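Local coordinates for protein sialyltransferase 0160 (PDB 4R84) that probably transfers sialic acid from CMP-N-acetylneuraminic acid to galactoside acceptors in α2,6 linkage, working as a GT-B glycosyltransferase, at residues 63-68 / 93-98; 131-136 / 320-325; 229-234 / 291-296. All blocks are in the same frame, centred on the assembly; numbering follows the deposited sequence.

From the N terminus, interaction 1 comes first: it closes a 24-residue loop between strands 59-66 and 92-101, in a region assigned to a PKD-like family, and is complete before interaction 2 opens. Interaction 2 joins helix 129-144 to the turn that follows strand 317-319, closing a loop of 183 residues. Interaction 3 is nested inside that loop and pairs strands 225-233 and 290-294. Interactions 2 and 3 touch, with Met320 N 2.8 Å from Phe294 O, probably a hydrogen bond, and Met320 CE packed against Tyr293 O. The centre of interaction 1 is about 39 Å from the centres of both others, although interactions 1 and 3 reach the same sheet.

Interaction 1. Residues 63-68 / 93-98; sequences EQTCGT and KYCFTF
Lys93 opens the contact by laying its CG beside Cys66 SG, while its carbonyl O comes within 3.3 Å of Gly67 CA. The ring of Tyr94 runs alongside Gln64 and offers its edge: Gln64 NE2 and Thr68 O both lie near the ring plane. Gln64 is extended, CG anti to the backbone N (chi1 -175°), and this carries NE2 along its own segment to two carbonyls, Cys66 O at 3.1 Å and Thr68 O at 2.8 Å. Cys95 is joined to Cys66 by a disulfide whose CB-SG-SG-CB torsion is only 34°, flatter than a relaxed disulfide, which suggests strain. Cys95 N also donates to Cys66 O (3.1 Å), reaching it from the face opposite Gln64 NE2, and Cys95 O accepts from Thr65 N at 2.9 Å. Phe96 follows, its CE1 3.8 Å from CG of the parallel-running Gln64 side chain. Thr97 forms an antiparallel hydrogen-bonded pair with Glu63: Thr97 N meets Glu63 O at 2.9 Å, nearly straight at 170°, and Glu63 N returns the bond to Thr97 O. Thr97 OG1 turns instead to Asn110. This disulfide-bridged strand pair belongs to the region assigned to the K319L-like, PKD family; there strand 92-101 runs antiparallel to both 59-66 and 106-125, the latter bonded to the backbones of Tyr94 and Phe96, and Phe83 meets Tyr94 edge-to-face.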
loop_
_atom_site.group_PDB
_atom_site.type_symbol
_atom_site.label_atom_id
_atom_site.label_comp_id
_atom_site.label_asym_id
_atom_site.label_seq_id
_atom_site.Cartn_x
_atom_site.Cartn_y
_atom_site.Cartn_z
ATOM N N GLU A 63 43.537 5.054 0.781
ATOM C CA GLU A 63 43.935 3.798 0.162
ATOM C C GLU A 63 42.698 2.934 -0.068
ATOM O O GLU A 63 41.729 3.002 0.693
ATOM C CB GLU A 63 44.964 3.056 1.010
ATOM C CG GLU A 63 44.515 2.733 2.414
ATOM C CD GLU A 63 45.585 1.993 3.201
ATOM O OE1 GLU A 63 46.039 2.537 4.230
ATOM O OE2 GLU A 63 45.978 0.879 2.789
ATOM N N GLN A 64 42.736 2.119 -1.113
ATOM C CA GLN A 64 41.645 1.188 -1.396
ATOM C C GLN A 64 41.974 -0.201 -0.853
ATOM O O GLN A 64 43.050 -0.728 -1.122
ATOM C CB GLN A 64 41.375 1.123 -2.892
ATOM C CG GLN A 64 40.168 0.261 -3.230
ATOM C CD GLN A 64 39.925 0.185 -4.709
ATOM O OE1 GLN A 64 40.567 0.887 -5.489
ATOM N NE2 GLN A 64 38.970 -0.648 -5.112
ATOM N N THR A 65 41.069 -0.782 -0.066
ATOM C CA THR A 65 41.374 -2.048 0.606
ATOM C C THR A 65 40.634 -3.277 0.072
ATOM O O THR A 65 40.986 -4.402 0.426
ATOM C CB THR A 65 41.113 -1.943 2.127
ATOM O OG1 THR A 65 39.730 -1.660 2.359
ATOM C CG2 THR A 65 41.950 -0.835 2.753
ATOM N N CYS A 66 39.597 -3.087 -0.738
ATOM C CA CYS A 66 39.004 -4.226 -1.448
ATOM C C CYS A 66 38.215 -3.710 -2.649
ATOM O O CYS A 66 37.969 -2.502 -2.786
ATOM C CB CYS A 66 38.116 -5.101 -0.561
ATOM S SG CYS A 66 36.420 -4.538 -0.412
ATOM N N GLY A 67 37.887 -4.625 -3.549
ATOM C CA GLY A 67 37.213 -4.280 -4.785
ATOM C C GLY A 67 38.233 -4.089 -5.896
ATOM O O GLY A 67 39.416 -3.853 -5.645
ATOM N N THR A 68 37.765 -4.170 -7.135
ATOM C CA THR A 68 38.588 -3.864 -8.304
ATOM C C THR A 68 39.282 -2.507 -8.173
ATOM O O THR A 68 38.653 -1.517 -7.804
ATOM C CB THR A 68 37.721 -3.904 -9.568
ATOM O OG1 THR A 68 37.120 -5.198 -9.670
ATOM C CG2 THR A 68 38.540 -3.649 -10.815
ATOM N N LYS A 93 31.511 -4.489 -4.102
ATOM C CA LYS A 93 31.848 -3.562 -3.045
ATOM C C LYS A 93 33.281 -3.073 -3.178
ATOM O O LYS A 93 34.192 -3.771 -3.622
ATOM C CB LYS A 93 31.576 -4.172 -1.657
ATOM C CG LYS A 93 32.639 -5.057 -1.067
ATOM C CD LYS A 93 32.172 -5.570 0.310
ATOM C CE LYS A 93 33.039 -6.724 0.799
ATOM N NZ LYS A 93 32.416 -7.377 1.967
ATOM N N TYR A 94 33.423 -1.804 -2.848
ATOM C CA TYR A 94 34.678 -1.070 -2.930
ATOM C C TYR A 94 34.914 -0.481 -1.560
ATOM O O TYR A 94 34.041 0.207 -1.036
ATOM C CB TYR A 94 34.584 0.026 -3.986
ATOM C CG TYR A 94 34.423 -0.474 -5.393
ATOM C CD1 TYR A 94 33.201 -0.911 -5.863
ATOM C CD2 TYR A 94 35.500 -0.478 -6.272
ATOM C CE1 TYR A 94 33.058 -1.376 -7.136
ATOM C CE2 TYR A 94 35.364 -0.939 -7.558
ATOM C CZ TYR A 94 34.138 -1.381 -7.988
ATOM O OH TYR A 94 33.988 -1.839 -9.275
ATOM N N CYS A 95 36.087 -0.737 -0.992
ATOM C CA CYS A 95 36.399 -0.339 0.374
ATOM C C CYS A 95 37.508 0.727 0.366
ATOM O O CYS A 95 38.535 0.540 -0.292
ATOM C CB CYS A 95 36.894 -1.547 1.143
ATOM S SG CYS A 95 35.912 -3.021 0.771
ATOM N N PHE A 96 37.328 1.836 1.084
ATOM C CA PHE A 96 38.348 2.910 1.118
ATOM C C PHE A 96 38.652 3.291 2.559
ATOM O O PHE A 96 37.755 3.328 3.400
ATOM C CB PHE A 96 37.885 4.136 0.331
ATOM C CG PHE A 96 37.542 3.829 -1.095
ATOM C CD1 PHE A 96 38.523 3.814 -2.071
ATOM C CD2 PHE A 96 36.242 3.497 -1.451
ATOM C CE1 PHE A 96 38.204 3.519 -3.395
ATOM C CE2 PHE A 96 35.924 3.203 -2.761
ATOM C CZ PHE A 96 36.903 3.212 -3.736
ATOM N N THR A 97 39.929 3.533 2.849
ATOM C CA THR A 97 40.329 3.947 4.188
ATOM C C THR A 97 41.093 5.269 4.142
ATOM O O THR A 97 42.072 5.426 3.388
ATOM C CB THR A 97 41.185 2.867 4.875
ATOM O OG1 THR A 97 40.365 1.738 5.178
ATOM C CG2 THR A 97 41.795 3.389 6.169
ATOM N N PHE A 98 40.618 6.239 4.918
ATOM C CA PHE A 98 41.342 7.494 5.074
ATOM C C PHE A 98 42.065 7.473 6.408
ATOM O O PHE A 98 41.494 7.081 7.427
ATOM C CB PHE A 98 40.399 8.697 5.004
ATOM C CG PHE A 98 41.076 10.009 5.299
ATOM C CD1 PHE A 98 41.689 10.721 4.284
ATOM C CD2 PHE A 98 41.110 10.520 6.595
ATOM C CE1 PHE A 98 42.328 11.934 4.547
ATOM C CE2 PHE A 98 41.744 11.727 6.868
ATOM C CZ PHE A 98 42.348 12.435 5.843
#

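Interaction 2. Residues 131-136 / 320-325; sequences SLQQLI and MPWDEF
Gln133 and Met320 meet at a slant, the flat amide of the glutamine lying against the thioether chain: Gln133 CD is 3.3 Å from Met320 CG. Gln133 is bent at its second torsion (chi2 -85°), which turns the amide across the gap. There its NE2 donates to Pro321 O over 3.0 Å with an N-H...O angle of 174°, and this acceptor lies in the amide plane, so the rotation of the group is well defined. The amide oxygen faces the proline ring, Gln133 OE1 being 3.6 Å from Pro321 CD. The Trp322 ring approaches NE2 obliquely. Ile136 uses two branches: its CG2 lies 3.6 Å from Glu324 OE1, and its CD1 meets Phe325 at the ring edge, 4.1 Å from CB, with the two side chains crossing at about a right angle. Two waters lie between Glu324 OE1 and the helix, one 2.7 Å from Gln133 O and one weakly placed at Gln133 OE1; not all of these bonds need form at once. Helix 129-144 thus packs on the turn after strand 317-319, beside Tyr233 of strand 225-233, with Phe336 of helix 330-340 touching Ile136 and Phe325. Chemically, the glutamine amide has its NE2 bonded directly to protein and its OE1 has a weak bond to a water, while water may help solvate the probable charge of Glu324 beside the apolar Ile136.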
loop_
_atom_site.group_PDB
_atom_site.type_symbol
_atom_site.label_atom_id
_atom_site.label_comp_id
_atom_site.label_asym_id
_atom_site.label_seq_id
_atom_site.Cartn_x
_atom_site.Cartn_y
_atom_site.Cartn_z
ATOM N N SER A 131 -3.369 1.580 -2.976
ATOM C CA SER A 131 -2.752 2.852 -3.378
ATOM C C SER A 131 -2.320 3.697 -2.170
ATOM O O SER A 131 -1.252 4.303 -2.194
ATOM C CB SER A 131 -3.712 3.662 -4.257
ATOM O OG SER A 131 -4.047 2.932 -5.420
ATOM N N LEU A 132 -3.141 3.734 -1.120
ATOM C CA LEU A 132 -2.828 4.521 0.064
ATOM C C LEU A 132 -1.604 3.958 0.799
ATOM O O LEU A 132 -0.736 4.712 1.238
ATOM C CB LEU A 132 -4.037 4.586 1.007
ATOM C CG LEU A 132 -5.259 5.331 0.447
ATOM C CD1 LEU A 132 -6.458 5.126 1.368
ATOM C CD2 LEU A 132 -4.965 6.810 0.324
ATOM N N GLN A 133 -1.529 2.639 0.916
ATOM C CA GLN A 133 -0.363 1.986 1.521
ATOM C C GLN A 133 0.879 2.275 0.703
ATOM O O GLN A 133 1.943 2.572 1.242
ATOM C CB GLN A 133 -0.568 0.482 1.602
ATOM C CG GLN A 133 -1.599 0.067 2.638
ATOM C CD GLN A 133 -1.028 -0.058 4.040
ATOM O OE1 GLN A 133 0.147 -0.392 4.225
ATOM N NE2 GLN A 133 -1.865 0.199 5.044
ATOM N N GLN A 134 0.722 2.191 -0.607
ATOM C CA GLN A 134 1.833 2.431 -1.519
ATOM C C GLN A 134 2.292 3.879 -1.431
ATOM O O GLN A 134 3.486 4.152 -1.494
ATOM C CB GLN A 134 1.416 2.060 -2.941
ATOM C CG GLN A 134 1.265 0.539 -3.144
ATOM C CD GLN A 134 0.519 0.201 -4.410
ATOM O OE1 GLN A 134 0.437 1.015 -5.322
ATOM N NE2 GLN A 134 -0.057 -1.002 -4.463
ATOM N N LEU A 135 1.354 4.814 -1.275
ATOM C CA LEU A 135 1.725 6.221 -1.188
ATOM C C LEU A 135 2.595 6.477 0.044
ATOM O O LEU A 135 3.572 7.228 -0.028
ATOM C CB LEU A 135 0.491 7.123 -1.154
ATOM C CG LEU A 135 0.778 8.614 -1.023
ATOM C CD1 LEU A 135 1.721 9.115 -2.134
ATOM C CD2 LEU A 135 -0.551 9.374 -1.060
ATOM N N ILE A 136 2.248 5.863 1.170
ATOM C CA ILE A 136 3.081 5.998 2.363
ATOM C C ILE A 136 4.474 5.453 2.090
ATOM O O ILE A 136 5.489 6.091 2.411
ATOM C CB ILE A 136 2.485 5.245 3.565
ATOM C CG1 ILE A 136 1.110 5.812 3.934
ATOM C CG2 ILE A 136 3.482 5.281 4.744
ATOM C CD1 ILE A 136 1.158 7.125 4.650
ATOM N N MET A 320 -0.937 -5.945 7.212
ATOM C CA MET A 320 -0.889 -4.570 6.740
ATOM C C MET A 320 -0.861 -3.632 7.941
ATOM O O MET A 320 -1.669 -3.776 8.862
ATOM C CB MET A 320 -2.098 -4.297 5.846
ATOM C CG MET A 320 -1.980 -3.139 4.916
ATOM S SD MET A 320 -3.499 -2.969 3.957
ATOM C CE MET A 320 -3.400 -4.371 2.839
ATOM N N PRO A 321 0.099 -2.702 7.974
ATOM C CA PRO A 321 0.238 -1.786 9.106
ATOM C C PRO A 321 -0.729 -0.619 9.013
ATOM O O PRO A 321 -1.040 -0.177 7.908
ATOM C CB PRO A 321 1.683 -1.309 8.988
ATOM C CG PRO A 321 1.960 -1.346 7.516
ATOM C CD PRO A 321 1.168 -2.513 6.970
ATOM N N TRP A 322 -1.210 -0.128 10.153
ATOM C CA TRP A 322 -2.143 0.996 10.134
ATOM C C TRP A 322 -1.529 2.264 10.688
ATOM O O TRP A 322 -2.155 3.321 10.667
ATOM C CB TRP A 322 -3.413 0.670 10.927
ATOM C CG TRP A 322 -4.032 -0.638 10.563
ATOM C CD1 TRP A 322 -4.370 -1.645 11.413
ATOM C CD2 TRP A 322 -4.355 -1.100 9.244
ATOM N NE1 TRP A 322 -4.909 -2.696 10.712
ATOM C CE2 TRP A 322 -4.906 -2.388 9.379
ATOM C CE3 TRP A 322 -4.235 -0.548 7.963
ATOM C CZ2 TRP A 322 -5.343 -3.129 8.286
ATOM C CZ3 TRP A 322 -4.668 -1.281 6.884
ATOM C CH2 TRP A 322 -5.215 -2.559 7.049
ATOM N N ASP A 323 -0.301 2.166 11.175
ATOM C CA ASP A 323 0.267 3.268 11.939
ATOM C C ASP A 323 1.479 3.932 11.294
ATOM O O ASP A 323 2.207 4.672 11.953
ATOM C CB ASP A 323 0.644 2.774 13.336
ATOM C CG ASP A 323 1.671 1.665 13.298
ATOM O OD1 ASP A 323 1.882 1.085 12.208
ATOM O OD2 ASP A 323 2.268 1.368 14.355
ATOM N N GLU A 324 1.696 3.702 10.009
ATOM C CA GLU A 324 2.907 4.240 9.394
ATOM C C GLU A 324 2.832 5.753 9.156
ATOM O O GLU A 324 3.854 6.445 9.169
ATOM C CB GLU A 324 3.197 3.501 8.088
ATOM C CG GLU A 324 3.760 2.110 8.320
ATOM C CD GLU A 324 4.229 1.440 7.042
ATOM O OE1 GLU A 324 3.862 1.909 5.945
ATOM O OE2 GLU A 324 4.974 0.445 7.141
ATOM N N PHE A 325 1.623 6.259 8.921
ATOM C CA PHE A 325 1.422 7.691 8.712
ATOM C C PHE A 325 1.959 8.512 9.878
ATOM O O PHE A 325 2.636 9.522 9.686
ATOM C CB PHE A 325 -0.072 7.983 8.503
ATOM C CG PHE A 325 -0.406 9.446 8.406
ATOM C CD1 PHE A 325 -0.284 10.126 7.209
ATOM C CD2 PHE A 325 -0.891 10.131 9.509
ATOM C CE1 PHE A 325 -0.624 11.469 7.123
ATOM C CE2 PHE A 325 -1.234 11.481 9.428
ATOM C CZ PHE A 325 -1.100 12.146 8.242
HETATM O O HOH W 1 1.339 2.110 5.367
HETATM O O HOH W 2 3.539 1.413 3.104
#

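Interaction 3. Residues 229-234 / 291-296; sequences HISLYD and DYYFLR
Within these segments the first bond runs from Asp291 N to Ile230 O, Ile230 being also bonded to Asp289, and the backbones then alternate down two parallel strands whose axes are 4.8 Å apart at closest approach. Both backbone groups of Leu232 turn to the same partner strand, its N donating to Asp291 O (2.9 Å) and its O accepting from Tyr293 N, at 2.7 Å the shortest of these bonds. Asp234 N completes the series at Tyr293 O, an acceptor also met, weakly, by a water that donates to Asp234 OD1 as well.

Just past the last backbone bond, the Asp234 carboxylate accepts from the second segment: its OD2 takes Leu295 N at 3.0 Å, met on the anti side and 25° out of the carboxylate plane, and the same oxygen is bonded by Tyr240 OH. At the other end, His229 CG lies opposite the backbone N (chi1 -159°), which brings the ring edge to Asp291, with His229 CE1 3.1 Å from Asp291 OD2. A water lies within bonding distance of both His229 NE2 and Asp291 OD1, though not every bond in its reach can form at once; OD1 has a salt bridge to Lys318. A second water touches Ser231 OG and, weakly, Tyr293 OH. Tyr292 OH is bonded to His285.

Side chains also meet on the two faces of the sheet. Leu232 CD1 reaches Tyr292 CE1 at 3.7 Å on one. On the other, the Tyr233 and Tyr293 ring planes are 16° apart but slid until they barely overlap, centroids 5.0 Å apart.

Between the strands the chain passes through helices 237-246 and 252-267, a beta-alpha-beta crossover in one of the two Rossmann-like domains of the GT-B fold. The bound CMP-3-fluoro-sialic acid lies off the C-terminal strand ends, about 9 Å from the Leu295 side chain, consistent with a donor site in the interdomain cleft.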
loop_
_atom_site.group_PDB
_atom_site.type_symbol
_atom_site.label_atom_id
_atom_site.label_comp_id
_atom_site.label_asym_id
_atom_site.label_seq_id
_atom_site.Cartn_x
_atom_site.Cartn_y
_atom_site.Cartn_z
ATOM N N HIS A 229 11.536 -7.579 -6.110
ATOM C CA HIS A 229 10.550 -7.658 -5.032
ATOM C C HIS A 229 9.128 -7.423 -5.533
ATOM O O HIS A 229 8.908 -6.624 -6.437
ATOM C CB HIS A 229 10.853 -6.632 -3.950
ATOM C CG HIS A 229 10.240 -6.969 -2.630
ATOM N ND1 HIS A 229 8.999 -6.504 -2.244
ATOM C CD2 HIS A 229 10.679 -7.754 -1.619
ATOM C CE1 HIS A 229 8.711 -6.974 -1.045
ATOM N NE2 HIS A 229 9.710 -7.737 -0.644
ATOM N N ILE A 230 8.159 -8.105 -4.912
ATOM C CA ILE A 230 6.749 -7.905 -5.230
ATOM C C ILE A 230 6.027 -7.670 -3.911
ATOM O O ILE A 230 6.217 -8.436 -2.976
ATOM C CB ILE A 230 6.146 -9.128 -5.949
ATOM C CG1 ILE A 230 6.918 -9.431 -7.226
ATOM C CG2 ILE A 230 4.654 -8.905 -6.264
ATOM C CD1 ILE A 230 6.421 -10.684 -7.960
ATOM N N SER A 231 5.266 -6.582 -3.813
ATOM C CA SER A 231 4.453 -6.323 -2.611
ATOM C C SER A 231 3.004 -6.303 -3.047
ATOM O O SER A 231 2.628 -5.480 -3.886
ATOM C CB SER A 231 4.821 -5.000 -1.930
ATOM O OG SER A 231 6.148 -5.008 -1.404
ATOM N N LEU A 232 2.194 -7.187 -2.461
ATOM C CA LEU A 232 0.788 -7.302 -2.823
ATOM C C LEU A 232 -0.071 -6.868 -1.648
ATOM O O LEU A 232 0.213 -7.230 -0.508
ATOM C CB LEU A 232 0.459 -8.744 -3.234
ATOM C CG LEU A 232 1.327 -9.290 -4.371
ATOM C CD1 LEU A 232 0.946 -10.726 -4.685
ATOM C CD2 LEU A 232 1.215 -8.436 -5.639
ATOM N N TYR A 233 -1.085 -6.053 -1.924
ATOM C CA TYR A 233 -1.950 -5.512 -0.877
ATOM C C TYR A 233 -3.400 -5.894 -1.115
ATOM O O TYR A 233 -3.921 -5.717 -2.214
ATOM C CB TYR A 233 -1.850 -3.981 -0.819
ATOM C CG TYR A 233 -0.437 -3.458 -0.600
ATOM C CD1 TYR A 233 0.465 -3.386 -1.662
ATOM C CD2 TYR A 233 -0.014 -3.034 0.653
ATOM C CE1 TYR A 233 1.757 -2.900 -1.478
ATOM C CE2 TYR A 233 1.296 -2.549 0.850
ATOM C CZ TYR A 233 2.162 -2.497 -0.217
ATOM O OH TYR A 233 3.441 -2.025 -0.037
ATOM N N ASP A 234 -4.069 -6.398 -0.085
ATOM C CA ASP A 234 -5.524 -6.555 -0.162
ATOM C C ASP A 234 -6.183 -5.234 -0.477
ATOM O O ASP A 234 -5.755 -4.209 0.037
ATOM C CB ASP A 234 -6.104 -7.042 1.166
ATOM C CG ASP A 234 -5.775 -8.473 1.467
ATOM O OD1 ASP A 234 -5.521 -9.250 0.527
ATOM O OD2 ASP A 234 -5.785 -8.815 2.670
ATOM N N ASP A 291 5.873 -10.197 -0.600
ATOM C CA ASP A 291 5.119 -9.995 0.630
ATOM C C ASP A 291 3.645 -9.885 0.274
ATOM O O ASP A 291 3.292 -9.121 -0.636
ATOM C CB ASP A 291 5.561 -8.727 1.354
ATOM C CG ASP A 291 6.992 -8.791 1.834
ATOM O OD1 ASP A 291 7.445 -9.878 2.242
ATOM O OD2 ASP A 291 7.658 -7.738 1.794
ATOM N N TYR A 292 2.796 -10.625 0.988
ATOM C CA TYR A 292 1.347 -10.472 0.874
ATOM C C TYR A 292 0.868 -9.698 2.085
ATOM O O TYR A 292 0.920 -10.222 3.200
ATOM C CB TYR A 292 0.625 -11.824 0.840
ATOM C CG TYR A 292 1.049 -12.798 -0.232
ATOM C CD1 TYR A 292 0.480 -12.765 -1.506
ATOM C CD2 TYR A 292 1.970 -13.790 0.047
ATOM C CE1 TYR A 292 0.844 -13.689 -2.477
ATOM C CE2 TYR A 292 2.344 -14.713 -0.911
ATOM C CZ TYR A 292 1.785 -14.659 -2.172
ATOM O OH TYR A 292 2.176 -15.578 -3.128
ATOM N N TYR A 293 0.449 -8.449 1.895
ATOM C CA TYR A 293 -0.049 -7.667 3.013
ATOM C C TYR A 293 -1.537 -7.902 3.147
ATOM O O TYR A 293 -2.315 -7.486 2.287
ATOM C CB TYR A 293 0.251 -6.182 2.825
ATOM C CG TYR A 293 1.717 -5.911 3.005
ATOM C CD1 TYR A 293 2.277 -5.867 4.273
ATOM C CD2 TYR A 293 2.555 -5.751 1.901
ATOM C CE1 TYR A 293 3.625 -5.640 4.447
ATOM C CE2 TYR A 293 3.918 -5.531 2.068
ATOM C CZ TYR A 293 4.435 -5.479 3.347
ATOM O OH TYR A 293 5.770 -5.263 3.550
ATOM N N PHE A 294 -1.907 -8.569 4.237
ATOM C CA PHE A 294 -3.302 -8.853 4.558
ATOM C C PHE A 294 -3.862 -7.738 5.446
ATOM O O PHE A 294 -3.252 -7.391 6.452
ATOM C CB PHE A 294 -3.423 -10.188 5.303
ATOM C CG PHE A 294 -3.327 -11.413 4.437
ATOM C CD1 PHE A 294 -2.102 -11.826 3.921
ATOM C CD2 PHE A 294 -4.451 -12.209 4.216
ATOM C CE1 PHE A 294 -2.009 -12.967 3.152
ATOM C CE2 PHE A 294 -4.364 -13.356 3.452
ATOM C CZ PHE A 294 -3.140 -13.737 2.916
ATOM N N LEU A 295 -5.020 -7.182 5.104
ATOM C CA LEU A 295 -5.683 -6.260 6.032
ATOM C C LEU A 295 -6.064 -6.977 7.337
ATOM O O LEU A 295 -6.049 -6.366 8.407
ATOM C CB LEU A 295 -6.877 -5.564 5.374
ATOM C CG LEU A 295 -8.001 -6.300 4.679
ATOM C CD1 LEU A 295 -9.057 -6.714 5.693
ATOM C CD2 LEU A 295 -8.586 -5.362 3.655
ATOM N N ARG A 296 -6.419 -8.256 7.243
ATOM C CA ARG A 296 -6.613 -9.074 8.442
ATOM C C ARG A 296 -5.872 -10.408 8.325
ATOM O O ARG A 296 -6.452 -11.429 7.945
ATOM C CB ARG A 296 -8.112 -9.314 8.699
ATOM C CG ARG A 296 -8.853 -8.098 9.217
ATOM C CD ARG A 296 -8.429 -7.732 10.636
ATOM N NE ARG A 296 -8.709 -8.792 11.596
ATOM C CZ ARG A 296 -9.836 -8.873 12.303
ATOM N NH1 ARG A 296 -10.772 -7.946 12.147
ATOM N NH2 ARG A 296 -10.023 -9.871 13.160
HETATM O O HOH W 3 10.024 -9.979 1.272
HETATM O O HOH W 4 7.212 -3.871 0.783
HETATM O O HOH W 5 -2.300 -9.749 0.254
#